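Local coordinates for pyridine nucleotide-disulfide oxidoreductase-like protein (Myceliophthora thermophila, PDB 5MQ6) that catalyses Baeyer-Villiger oxidation of ketones, polycyclic ones above all, inserting one oxygen atom next to the carbonyl to give esters or lactones, with FAD as cofactor, at residues E577-F590 / M617-G629. Sequence-based numbering, arbitrary orientation.
Sequences EAWSFEIMKHAGWF and MAKRARSGNLSQG
Arg622 meets Glu577 end-on in a two-pronged salt bridge. Arg622 NH1 binds Glu577 OE2 at 2.8 Å, and Arg622 NH2 binds Glu577 OE1 at 3.0 Å. Both oxygens lie in the guanidinium plane, but the carboxylate is turned 46° from it. The Arg622 chain bends at chi3 (75°), which turns the guanidinium toward Glu577. Ser580 CB sits over one guanidinium face, and Met584 runs alongside the arginine stem, its CE 3.4 Å from Arg622 CG. Ala513 O takes the NE hydrogen, and His511 also bonds Glu577. Replacing Arg622 with an alanine is likely to leave the Glu577 carboxylate without its charge partner and to open a gap beside Met584. Further along, His586 ND1 and Ser627 OG share a nearly straight hydrogen bond of 2.8 Å. His586 NE2 donates to Glu582 OE2, and the two bonds together would hold the imidazole's rotation. Leu626 CD2 makes a CH-pi contact over one ring face. A water donates to Ile583 O and Asn625 O. The contact joins the C-terminal end of helix 573-585 to the loop after helix 616-621, about 10 Å from FAD-binding Asn541 (Asn625 side chain to Asn541 side chain). Segments 577-585 and 617-621 cross at 102°, and helix 630-641 packs against Trp579 and Leu626.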
ATOM      1  N   GLU A 577      13.243  21.452   7.947  1.00 22.45           N
ATOM      2  CA  GLU A 577      12.317  22.220   8.723  1.00 21.22           C
ATOM      3  C   GLU A 577      11.518  23.206   7.844  1.00 16.78           C
ATOM      4  O   GLU A 577      10.329  23.350   8.014  1.00 17.74           O
ATOM      5  CB  GLU A 577      13.071  22.913   9.848  1.00 22.73           C
ATOM      6  CG  GLU A 577      12.164  23.299  10.963  1.00 26.14           C
ATOM      7  CD  GLU A 577      11.676  22.150  11.779  1.00 25.97           C
ATOM      8  OE1 GLU A 577      12.108  20.984  11.644  1.00 25.10           O
ATOM      9  OE2 GLU A 577      10.825  22.441  12.598  1.00 34.67           O
ATOM     10  N   ALA A 578      12.147  23.820   6.862  1.00 16.71           N
ATOM     11  CA  ALA A 578      11.435  24.586   5.892  1.00 18.29           C
ATOM     12  C   ALA A 578      10.371  23.733   5.161  1.00 21.86           C
ATOM     13  O   ALA A 578       9.253  24.168   4.930  1.00 19.74           O
ATOM     14  CB  ALA A 578      12.436  25.190   4.910  1.00 19.30           C
ATOM     15  N   TRP A 579      10.744  22.496   4.820  1.00 21.68           N
ATOM     16  CA  TRP A 579       9.896  21.649   4.000  1.00 18.33           C
ATOM     17  C   TRP A 579       8.677  21.277   4.885  1.00 19.02           C
ATOM     18  O   TRP A 579       7.510  21.324   4.441  1.00 16.25           O
ATOM     19  CB  TRP A 579      10.715  20.411   3.524  1.00 18.60           C
ATOM     20  CG  TRP A 579       9.836  19.483   2.723  1.00 16.46           C
ATOM     21  CD1 TRP A 579       9.335  18.340   3.100  1.00 15.55           C
ATOM     22  CD2 TRP A 579       9.321  19.767   1.433  1.00 17.33           C
ATOM     23  NE1 TRP A 579       8.516  17.828   2.093  1.00 17.99           N
ATOM     24  CE2 TRP A 579       8.487  18.718   1.069  1.00 16.53           C
ATOM     25  CE3 TRP A 579       9.493  20.827   0.546  1.00 16.95           C
ATOM     26  CZ2 TRP A 579       7.834  18.680  -0.108  1.00 15.73           C
ATOM     27  CZ3 TRP A 579       8.814  20.805  -0.643  1.00 18.65           C
ATOM     28  CH2 TRP A 579       8.035  19.721  -0.979  1.00 17.34           C
ATOM     29  N   SER A 580       8.972  21.016   6.186  1.00 19.56           N
ATOM     30  CA  SER A 580       7.956  20.665   7.162  1.00 19.25           C
ATOM     31  C   SER A 580       6.941  21.796   7.397  1.00 20.22           C
ATOM     32  O   SER A 580       5.733  21.500   7.487  1.00 19.42           O
ATOM     33  CB  SER A 580       8.545  20.082   8.469  1.00 19.06           C
ATOM     34  OG  SER A 580       9.539  19.129   8.242  1.00 16.16           O
ATOM     35  N   PHE A 581       7.401  23.063   7.416  1.00 21.35           N
ATOM     36  CA  PHE A 581       6.489  24.210   7.458  1.00 19.29           C
ATOM     37  C   PHE A 581       5.733  24.315   6.133  1.00 20.49           C
ATOM     38  O   PHE A 581       4.574  24.690   6.109  1.00 21.50           O
ATOM     39  CB  PHE A 581       7.189  25.512   7.884  1.00 22.33           C
ATOM     40  CG  PHE A 581       7.348  25.623   9.365  1.00 21.44           C
ATOM     41  CD1 PHE A 581       8.294  24.856  10.009  1.00 20.35           C
ATOM     42  CD2 PHE A 581       6.441  26.371  10.135  1.00 22.11           C
ATOM     43  CE1 PHE A 581       8.404  24.853  11.394  1.00 22.69           C
ATOM     44  CE2 PHE A 581       6.543  26.397  11.537  1.00 23.31           C
ATOM     45  CZ  PHE A 581       7.522  25.624  12.178  1.00 23.66           C
ATOM     46  N   GLU A 582       6.355  23.958   5.013  1.00 21.65           N
ATOM     47  CA  GLU A 582       5.574  23.856   3.753  1.00 21.53           C
ATOM     48  C   GLU A 582       4.414  22.861   3.927  1.00 19.04           C
ATOM     49  O   GLU A 582       3.273  23.190   3.572  1.00 19.45           O
ATOM     50  CB  GLU A 582       6.431  23.545   2.533  1.00 20.91           C
ATOM     51  CG  GLU A 582       5.754  23.332   1.224  1.00 24.09           C
ATOM     52  CD  GLU A 582       5.084  24.604   0.671  1.00 30.85           C
ATOM     53  OE1 GLU A 582       5.339  25.714   1.176  1.00 25.24           O
ATOM     54  OE2 GLU A 582       4.293  24.469  -0.315  1.00 30.90           O
ATOM     55  N   ILE A 583       4.691  21.686   4.484  1.00 17.13           N
ATOM     56  CA  ILE A 583       3.674  20.675   4.606  1.00 19.39           C
ATOM     57  C   ILE A 583       2.502  21.227   5.506  1.00 22.73           C
ATOM     58  O   ILE A 583       1.300  21.040   5.159  1.00 20.40           O
ATOM     59  CB  ILE A 583       4.255  19.374   5.167  1.00 20.60           C
ATOM     60  CG1 ILE A 583       5.291  18.746   4.151  1.00 20.95           C
ATOM     61  CG2 ILE A 583       3.113  18.436   5.657  1.00 19.47           C
ATOM     62  CD1 ILE A 583       4.731  18.329   2.782  1.00 23.88           C
ATOM     63  N   MET A 584       2.844  21.917   6.590  1.00 22.95           N
ATOM     64  CA  MET A 584       1.848  22.488   7.523  1.00 22.95           C
ATOM     65  C   MET A 584       0.904  23.431   6.793  1.00 22.12           C
ATOM     66  O   MET A 584      -0.321  23.401   7.009  1.00 24.92           O
ATOM     67  CB  MET A 584       2.516  23.274   8.606  1.00 24.71           C
ATOM     68  CG  MET A 584       3.232  22.436   9.636  1.00 27.03           C
ATOM     69  SD  MET A 584       4.049  23.564  10.825  1.00 34.97           S
ATOM     70  CE  MET A 584       5.262  22.525  11.551  1.00 31.70           C
ATOM     71  N   LYS A 585       1.464  24.196   5.842  1.00 21.08           N
ATOM     72  CA  LYS A 585       0.665  25.115   5.030  1.00 26.03           C
ATOM     73  C   LYS A 585      -0.457  24.397   4.218  1.00 29.65           C
ATOM     74  O   LYS A 585      -1.453  25.009   3.814  1.00 24.24           O
ATOM     75  CB  LYS A 585       1.628  25.846   4.145  1.00 27.42           C
ATOM     76  CG  LYS A 585       1.033  26.909   3.301  1.00 32.77           C
ATOM     77  CD  LYS A 585       2.123  27.746   2.689  1.00 31.23           C
ATOM     78  CE  LYS A 585       2.511  27.254   1.362  1.00 28.44           C
ATOM     79  NZ  LYS A 585       3.729  28.016   0.974  1.00 29.60           N
ATOM     80  N   HIS A 586      -0.253  23.114   3.930  1.00 26.75           N
ATOM     81  CA  HIS A 586      -1.192  22.338   3.130  1.00 23.65           C
ATOM     82  C   HIS A 586      -2.241  21.531   3.913  1.00 22.71           C
ATOM     83  O   HIS A 586      -3.096  20.875   3.281  1.00 23.20           O
ATOM     84  CB  HIS A 586      -0.383  21.374   2.244  1.00 22.60           C
ATOM     85  CG  HIS A 586       0.356  22.055   1.152  1.00 19.56           C
ATOM     86  ND1 HIS A 586      -0.136  22.159  -0.118  1.00 18.08           N
ATOM     87  CD2 HIS A 586       1.552  22.697   1.140  1.00 21.92           C
ATOM     88  CE1 HIS A 586       0.741  22.796  -0.878  1.00 21.20           C
ATOM     89  NE2 HIS A 586       1.754  23.182  -0.123  1.00 19.54           N
ATOM     90  N   ALA A 587      -2.198  21.592   5.262  1.00 20.98           N
ATOM     91  CA  ALA A 587      -2.942  20.713   6.157  1.00 24.58           C
ATOM     92  C   ALA A 587      -4.467  20.913   6.072  1.00 25.26           C
ATOM     93  O   ALA A 587      -5.234  19.962   6.205  1.00 27.28           O
ATOM     94  CB  ALA A 587      -2.433  20.867   7.599  1.00 25.51           C
ATOM     95  N   GLY A 588      -4.886  22.126   5.797  1.00 23.00           N
ATOM     96  CA  GLY A 588      -6.312  22.452   5.629  1.00 26.21           C
ATOM     97  C   GLY A 588      -6.996  21.603   4.567  1.00 26.94           C
ATOM     98  O   GLY A 588      -8.130  21.215   4.757  1.00 26.35           O
ATOM     99  N   TRP A 589      -6.293  21.252   3.499  1.00 27.43           N
ATOM    100  CA  TRP A 589      -6.851  20.320   2.512  1.00 29.27           C
ATOM    101  C   TRP A 589      -7.393  19.057   3.193  1.00 24.93           C
ATOM    102  O   TRP A 589      -8.476  18.584   2.868  1.00 26.11           O
ATOM    103  CB  TRP A 589      -5.837  19.950   1.417  1.00 30.78           C
ATOM    104  CG  TRP A 589      -6.505  19.294   0.299  1.00 26.71           C
ATOM    105  CD1 TRP A 589      -6.802  17.975   0.190  1.00 26.94           C
ATOM    106  CD2 TRP A 589      -7.013  19.915  -0.870  1.00 25.28           C
ATOM    107  NE1 TRP A 589      -7.471  17.731  -1.003  1.00 23.26           N
ATOM    108  CE2 TRP A 589      -7.625  18.902  -1.657  1.00 21.87           C
ATOM    109  CE3 TRP A 589      -7.024  21.244  -1.338  1.00 26.20           C
ATOM    110  CZ2 TRP A 589      -8.255  19.171  -2.886  1.00 28.13           C
ATOM    111  CZ3 TRP A 589      -7.628  21.518  -2.541  1.00 24.48           C
ATOM    112  CH2 TRP A 589      -8.268  20.480  -3.303  1.00 26.53           C
ATOM    113  N   PHE A 590      -6.662  18.557   4.177  1.00 24.42           N
ATOM    114  CA  PHE A 590      -6.973  17.248   4.750  1.00 24.70           C
ATOM    115  C   PHE A 590      -7.976  17.215   5.898  1.00 24.89           C
ATOM    116  O   PHE A 590      -8.299  16.148   6.442  1.00 22.59           O
ATOM    117  CB  PHE A 590      -5.696  16.464   4.970  1.00 24.29           C
ATOM    118  CG  PHE A 590      -4.840  16.376   3.708  1.00 23.92           C
ATOM    119  CD1 PHE A 590      -5.099  15.412   2.740  1.00 25.71           C
ATOM    120  CD2 PHE A 590      -3.837  17.281   3.465  1.00 23.06           C
ATOM    121  CE1 PHE A 590      -4.380  15.372   1.536  1.00 23.35           C
ATOM    122  CE2 PHE A 590      -3.058  17.215   2.287  1.00 25.25           C
ATOM    123  CZ  PHE A 590      -3.320  16.231   1.313  1.00 24.55           C
ATOM    124  N   MET A 617      -1.369  20.279  17.293  1.00 42.24           N
ATOM    125  CA  MET A 617      -2.003  20.157  15.995  1.00 47.43           C
ATOM    126  C   MET A 617      -1.039  20.385  14.838  1.00 40.77           C
ATOM    127  O   MET A 617      -1.141  19.704  13.809  1.00 33.36           O
ATOM    128  CB  MET A 617      -3.264  21.027  15.901  1.00 49.30           C
ATOM    129  CG  MET A 617      -4.296  20.579  16.945  1.00 57.98           C
ATOM    130  SD  MET A 617      -4.477  18.756  17.181  1.00 79.43           S
ATOM    131  CE  MET A 617      -5.083  18.313  15.525  1.00 72.25           C
ATOM    132  N   ALA A 618      -0.125  21.309  14.996  1.00 33.56           N
ATOM    133  CA  ALA A 618       0.798  21.600  13.913  1.00 42.77           C
ATOM    134  C   ALA A 618       1.908  20.524  13.833  1.00 38.04           C
ATOM    135  O   ALA A 618       2.385  20.132  12.734  1.00 31.24           O
ATOM    136  CB  ALA A 618       1.343  23.033  14.023  1.00 47.16           C
ATOM    137  N   LYS A 619       2.244  19.980  14.989  1.00 26.85           N
ATOM    138  CA  LYS A 619       3.074  18.802  14.976  1.00 31.78           C
ATOM    139  C   LYS A 619       2.421  17.632  14.232  1.00 34.76           C
ATOM    140  O   LYS A 619       3.053  16.935  13.483  1.00 30.62           O
ATOM    141  CB  LYS A 619       3.415  18.386  16.379  1.00 36.74           C
ATOM    142  CG  LYS A 619       4.417  17.247  16.502  1.00 37.03           C
ATOM    143  CD  LYS A 619       4.742  16.967  17.959  1.00 38.70           C
ATOM    144  CE  LYS A 619       4.660  15.517  18.308  1.00 40.73           C
ATOM    145  NZ  LYS A 619       5.374  15.320  19.582  1.00 52.63           N
ATOM    146  N   ARG A 620       1.135  17.431  14.429  1.00 38.65           N
ATOM    147  CA  ARG A 620       0.407  16.399  13.678  1.00 39.32           C
ATOM    148  C   ARG A 620       0.295  16.732  12.206  1.00 32.88           C
ATOM    149  O   ARG A 620       0.499  15.904  11.364  1.00 36.82           O
ATOM    150  CB  ARG A 620      -0.962  16.200  14.268  1.00 43.46           C
ATOM    151  CG  ARG A 620      -0.837  15.591  15.660  1.00 52.92           C
ATOM    152  CD  ARG A 620      -1.716  14.371  15.878  1.00 59.32           C
ATOM    153  NE  ARG A 620      -3.073  14.806  16.042  1.00 62.47           N
ATOM    154  CZ  ARG A 620      -3.546  15.351  17.158  1.00 73.34           C
ATOM    155  NH1 ARG A 620      -2.760  15.539  18.238  1.00 81.06           N
ATOM    156  NH2 ARG A 620      -4.823  15.721  17.199  1.00 66.89           N
ATOM    157  N   ALA A 621       0.062  17.976  11.907  1.00 25.59           N
ATOM    158  CA  ALA A 621      -0.027  18.392  10.566  1.00 28.92           C
ATOM    159  C   ALA A 621       1.282  18.141   9.808  1.00 35.33           C
ATOM    160  O   ALA A 621       1.271  17.966   8.600  1.00 34.83           O
ATOM    161  CB  ALA A 621      -0.307  19.860  10.564  1.00 30.64           C
ATOM    162  N   ARG A 622       2.412  18.139  10.510  1.00 28.50           N
ATOM    163  CA  ARG A 622       3.671  17.974   9.822  1.00 27.01           C
ATOM    164  C   ARG A 622       3.737  16.637   9.106  1.00 24.92           C
ATOM    165  O   ARG A 622       4.593  16.479   8.213  1.00 25.13           O
ATOM    166  CB  ARG A 622       4.833  17.917  10.832  1.00 25.65           C
ATOM    167  CG  ARG A 622       5.137  19.175  11.446  1.00 24.21           C
ATOM    168  CD  ARG A 622       6.194  18.980  12.536  1.00 25.51           C
ATOM    169  NE  ARG A 622       7.525  18.774  11.934  1.00 23.28           N
ATOM    170  CZ  ARG A 622       8.576  19.591  12.012  1.00 21.80           C
ATOM    171  NH1 ARG A 622       8.542  20.739  12.682  1.00 18.95           N
ATOM    172  NH2 ARG A 622       9.677  19.257  11.375  1.00 20.77           N
ATOM    173  N   SER A 623       2.938  15.643   9.519  1.00 23.34           N
ATOM    174  CA  SER A 623       3.095  14.343   8.919  1.00 26.92           C
ATOM    175  C   SER A 623       2.300  14.108   7.670  1.00 23.93           C
ATOM    176  O   SER A 623       2.438  13.044   7.067  1.00 27.43           O
ATOM    177  CB  SER A 623       2.862  13.212   9.948  1.00 30.32           C
ATOM    178  OG  SER A 623       1.469  13.129  10.164  1.00 34.78           O
ATOM    179  N   GLY A 624       1.528  15.097   7.220  1.00 22.03           N
ATOM    180  CA  GLY A 624       0.707  14.946   6.011  1.00 21.13           C
ATOM    181  C   GLY A 624       1.464  15.286   4.776  1.00 19.37           C
ATOM    182  O   GLY A 624       2.689  15.260   4.769  1.00 22.98           O
ATOM    183  N   ASN A 625       0.715  15.605   3.731  1.00 18.72           N
ATOM    184  CA  ASN A 625       1.196  15.731   2.404  1.00 18.19           C
ATOM    185  C   ASN A 625       0.931  17.100   1.819  1.00 17.03           C
ATOM    186  O   ASN A 625       0.181  17.902   2.336  1.00 21.02           O
ATOM    187  CB  ASN A 625       0.481  14.689   1.551  1.00 20.14           C
ATOM    188  CG  ASN A 625       1.145  13.323   1.571  1.00 22.68           C
ATOM    189  OD1 ASN A 625       2.245  13.168   1.967  1.00 20.09           O
ATOM    190  ND2 ASN A 625       0.459  12.340   1.005  1.00 27.07           N
ATOM    191  N   LEU A 626       1.602  17.381   0.713  1.00 17.91           N
ATOM    192  CA  LEU A 626       1.257  18.490  -0.112  1.00 19.82           C
ATOM    193  C   LEU A 626      -0.197  18.230  -0.563  1.00 21.42           C
ATOM    194  O   LEU A 626      -0.665  17.108  -0.495  1.00 21.86           O
ATOM    195  CB  LEU A 626       2.180  18.492  -1.288  1.00 21.15           C
ATOM    196  CG  LEU A 626       3.661  18.628  -1.047  1.00 18.52           C
ATOM    197  CD1 LEU A 626       4.342  18.442  -2.369  1.00 19.90           C
ATOM    198  CD2 LEU A 626       3.966  20.034  -0.563  1.00 20.74           C
ATOM    199  N   SER A 627      -0.915  19.277  -0.978  1.00 20.59           N
ATOM    200  CA  SER A 627      -2.337  19.202  -1.277  1.00 21.43           C
ATOM    201  C   SER A 627      -2.618  19.355  -2.792  1.00 23.74           C
ATOM    202  O   SER A 627      -3.796  19.485  -3.179  1.00 24.21           O
ATOM    203  CB  SER A 627      -3.109  20.273  -0.501  1.00 20.51           C
ATOM    204  OG  SER A 627      -2.725  21.574  -0.909  1.00 17.32           O
ATOM    205  N   GLN A 628      -1.564  19.362  -3.630  1.00 18.73           N
ATOM    206  CA  GLN A 628      -1.723  19.738  -4.999  1.00 20.81           C
ATOM    207  C   GLN A 628      -1.624  18.646  -6.042  1.00 21.93           C
ATOM    208  O   GLN A 628      -1.704  18.943  -7.244  1.00 25.97           O
ATOM    209  CB  GLN A 628      -0.774  20.851  -5.321  1.00 22.32           C
ATOM    210  CG  GLN A 628      -0.896  22.082  -4.406  1.00 23.74           C
ATOM    211  CD  GLN A 628      -2.169  22.874  -4.607  1.00 28.50           C
ATOM    212  OE1 GLN A 628      -2.284  23.568  -5.581  1.00 33.47           O
ATOM    213  NE2 GLN A 628      -3.139  22.774  -3.679  1.00 29.24           N
ATOM    214  N   GLY A 629      -1.504  17.403  -5.583  1.00 20.61           N
ATOM    215  CA  GLY A 629      -1.343  16.196  -6.407  1.00 20.20           C
ATOM    216  C   GLY A 629       0.016  15.796  -6.939  1.00 19.98           C
ATOM    217  O   GLY A 629       1.016  16.601  -6.965  1.00 18.29           O
TER
HETATM  218  O   HOH W   1      -0.456  18.988   4.783  1.00 18.17           O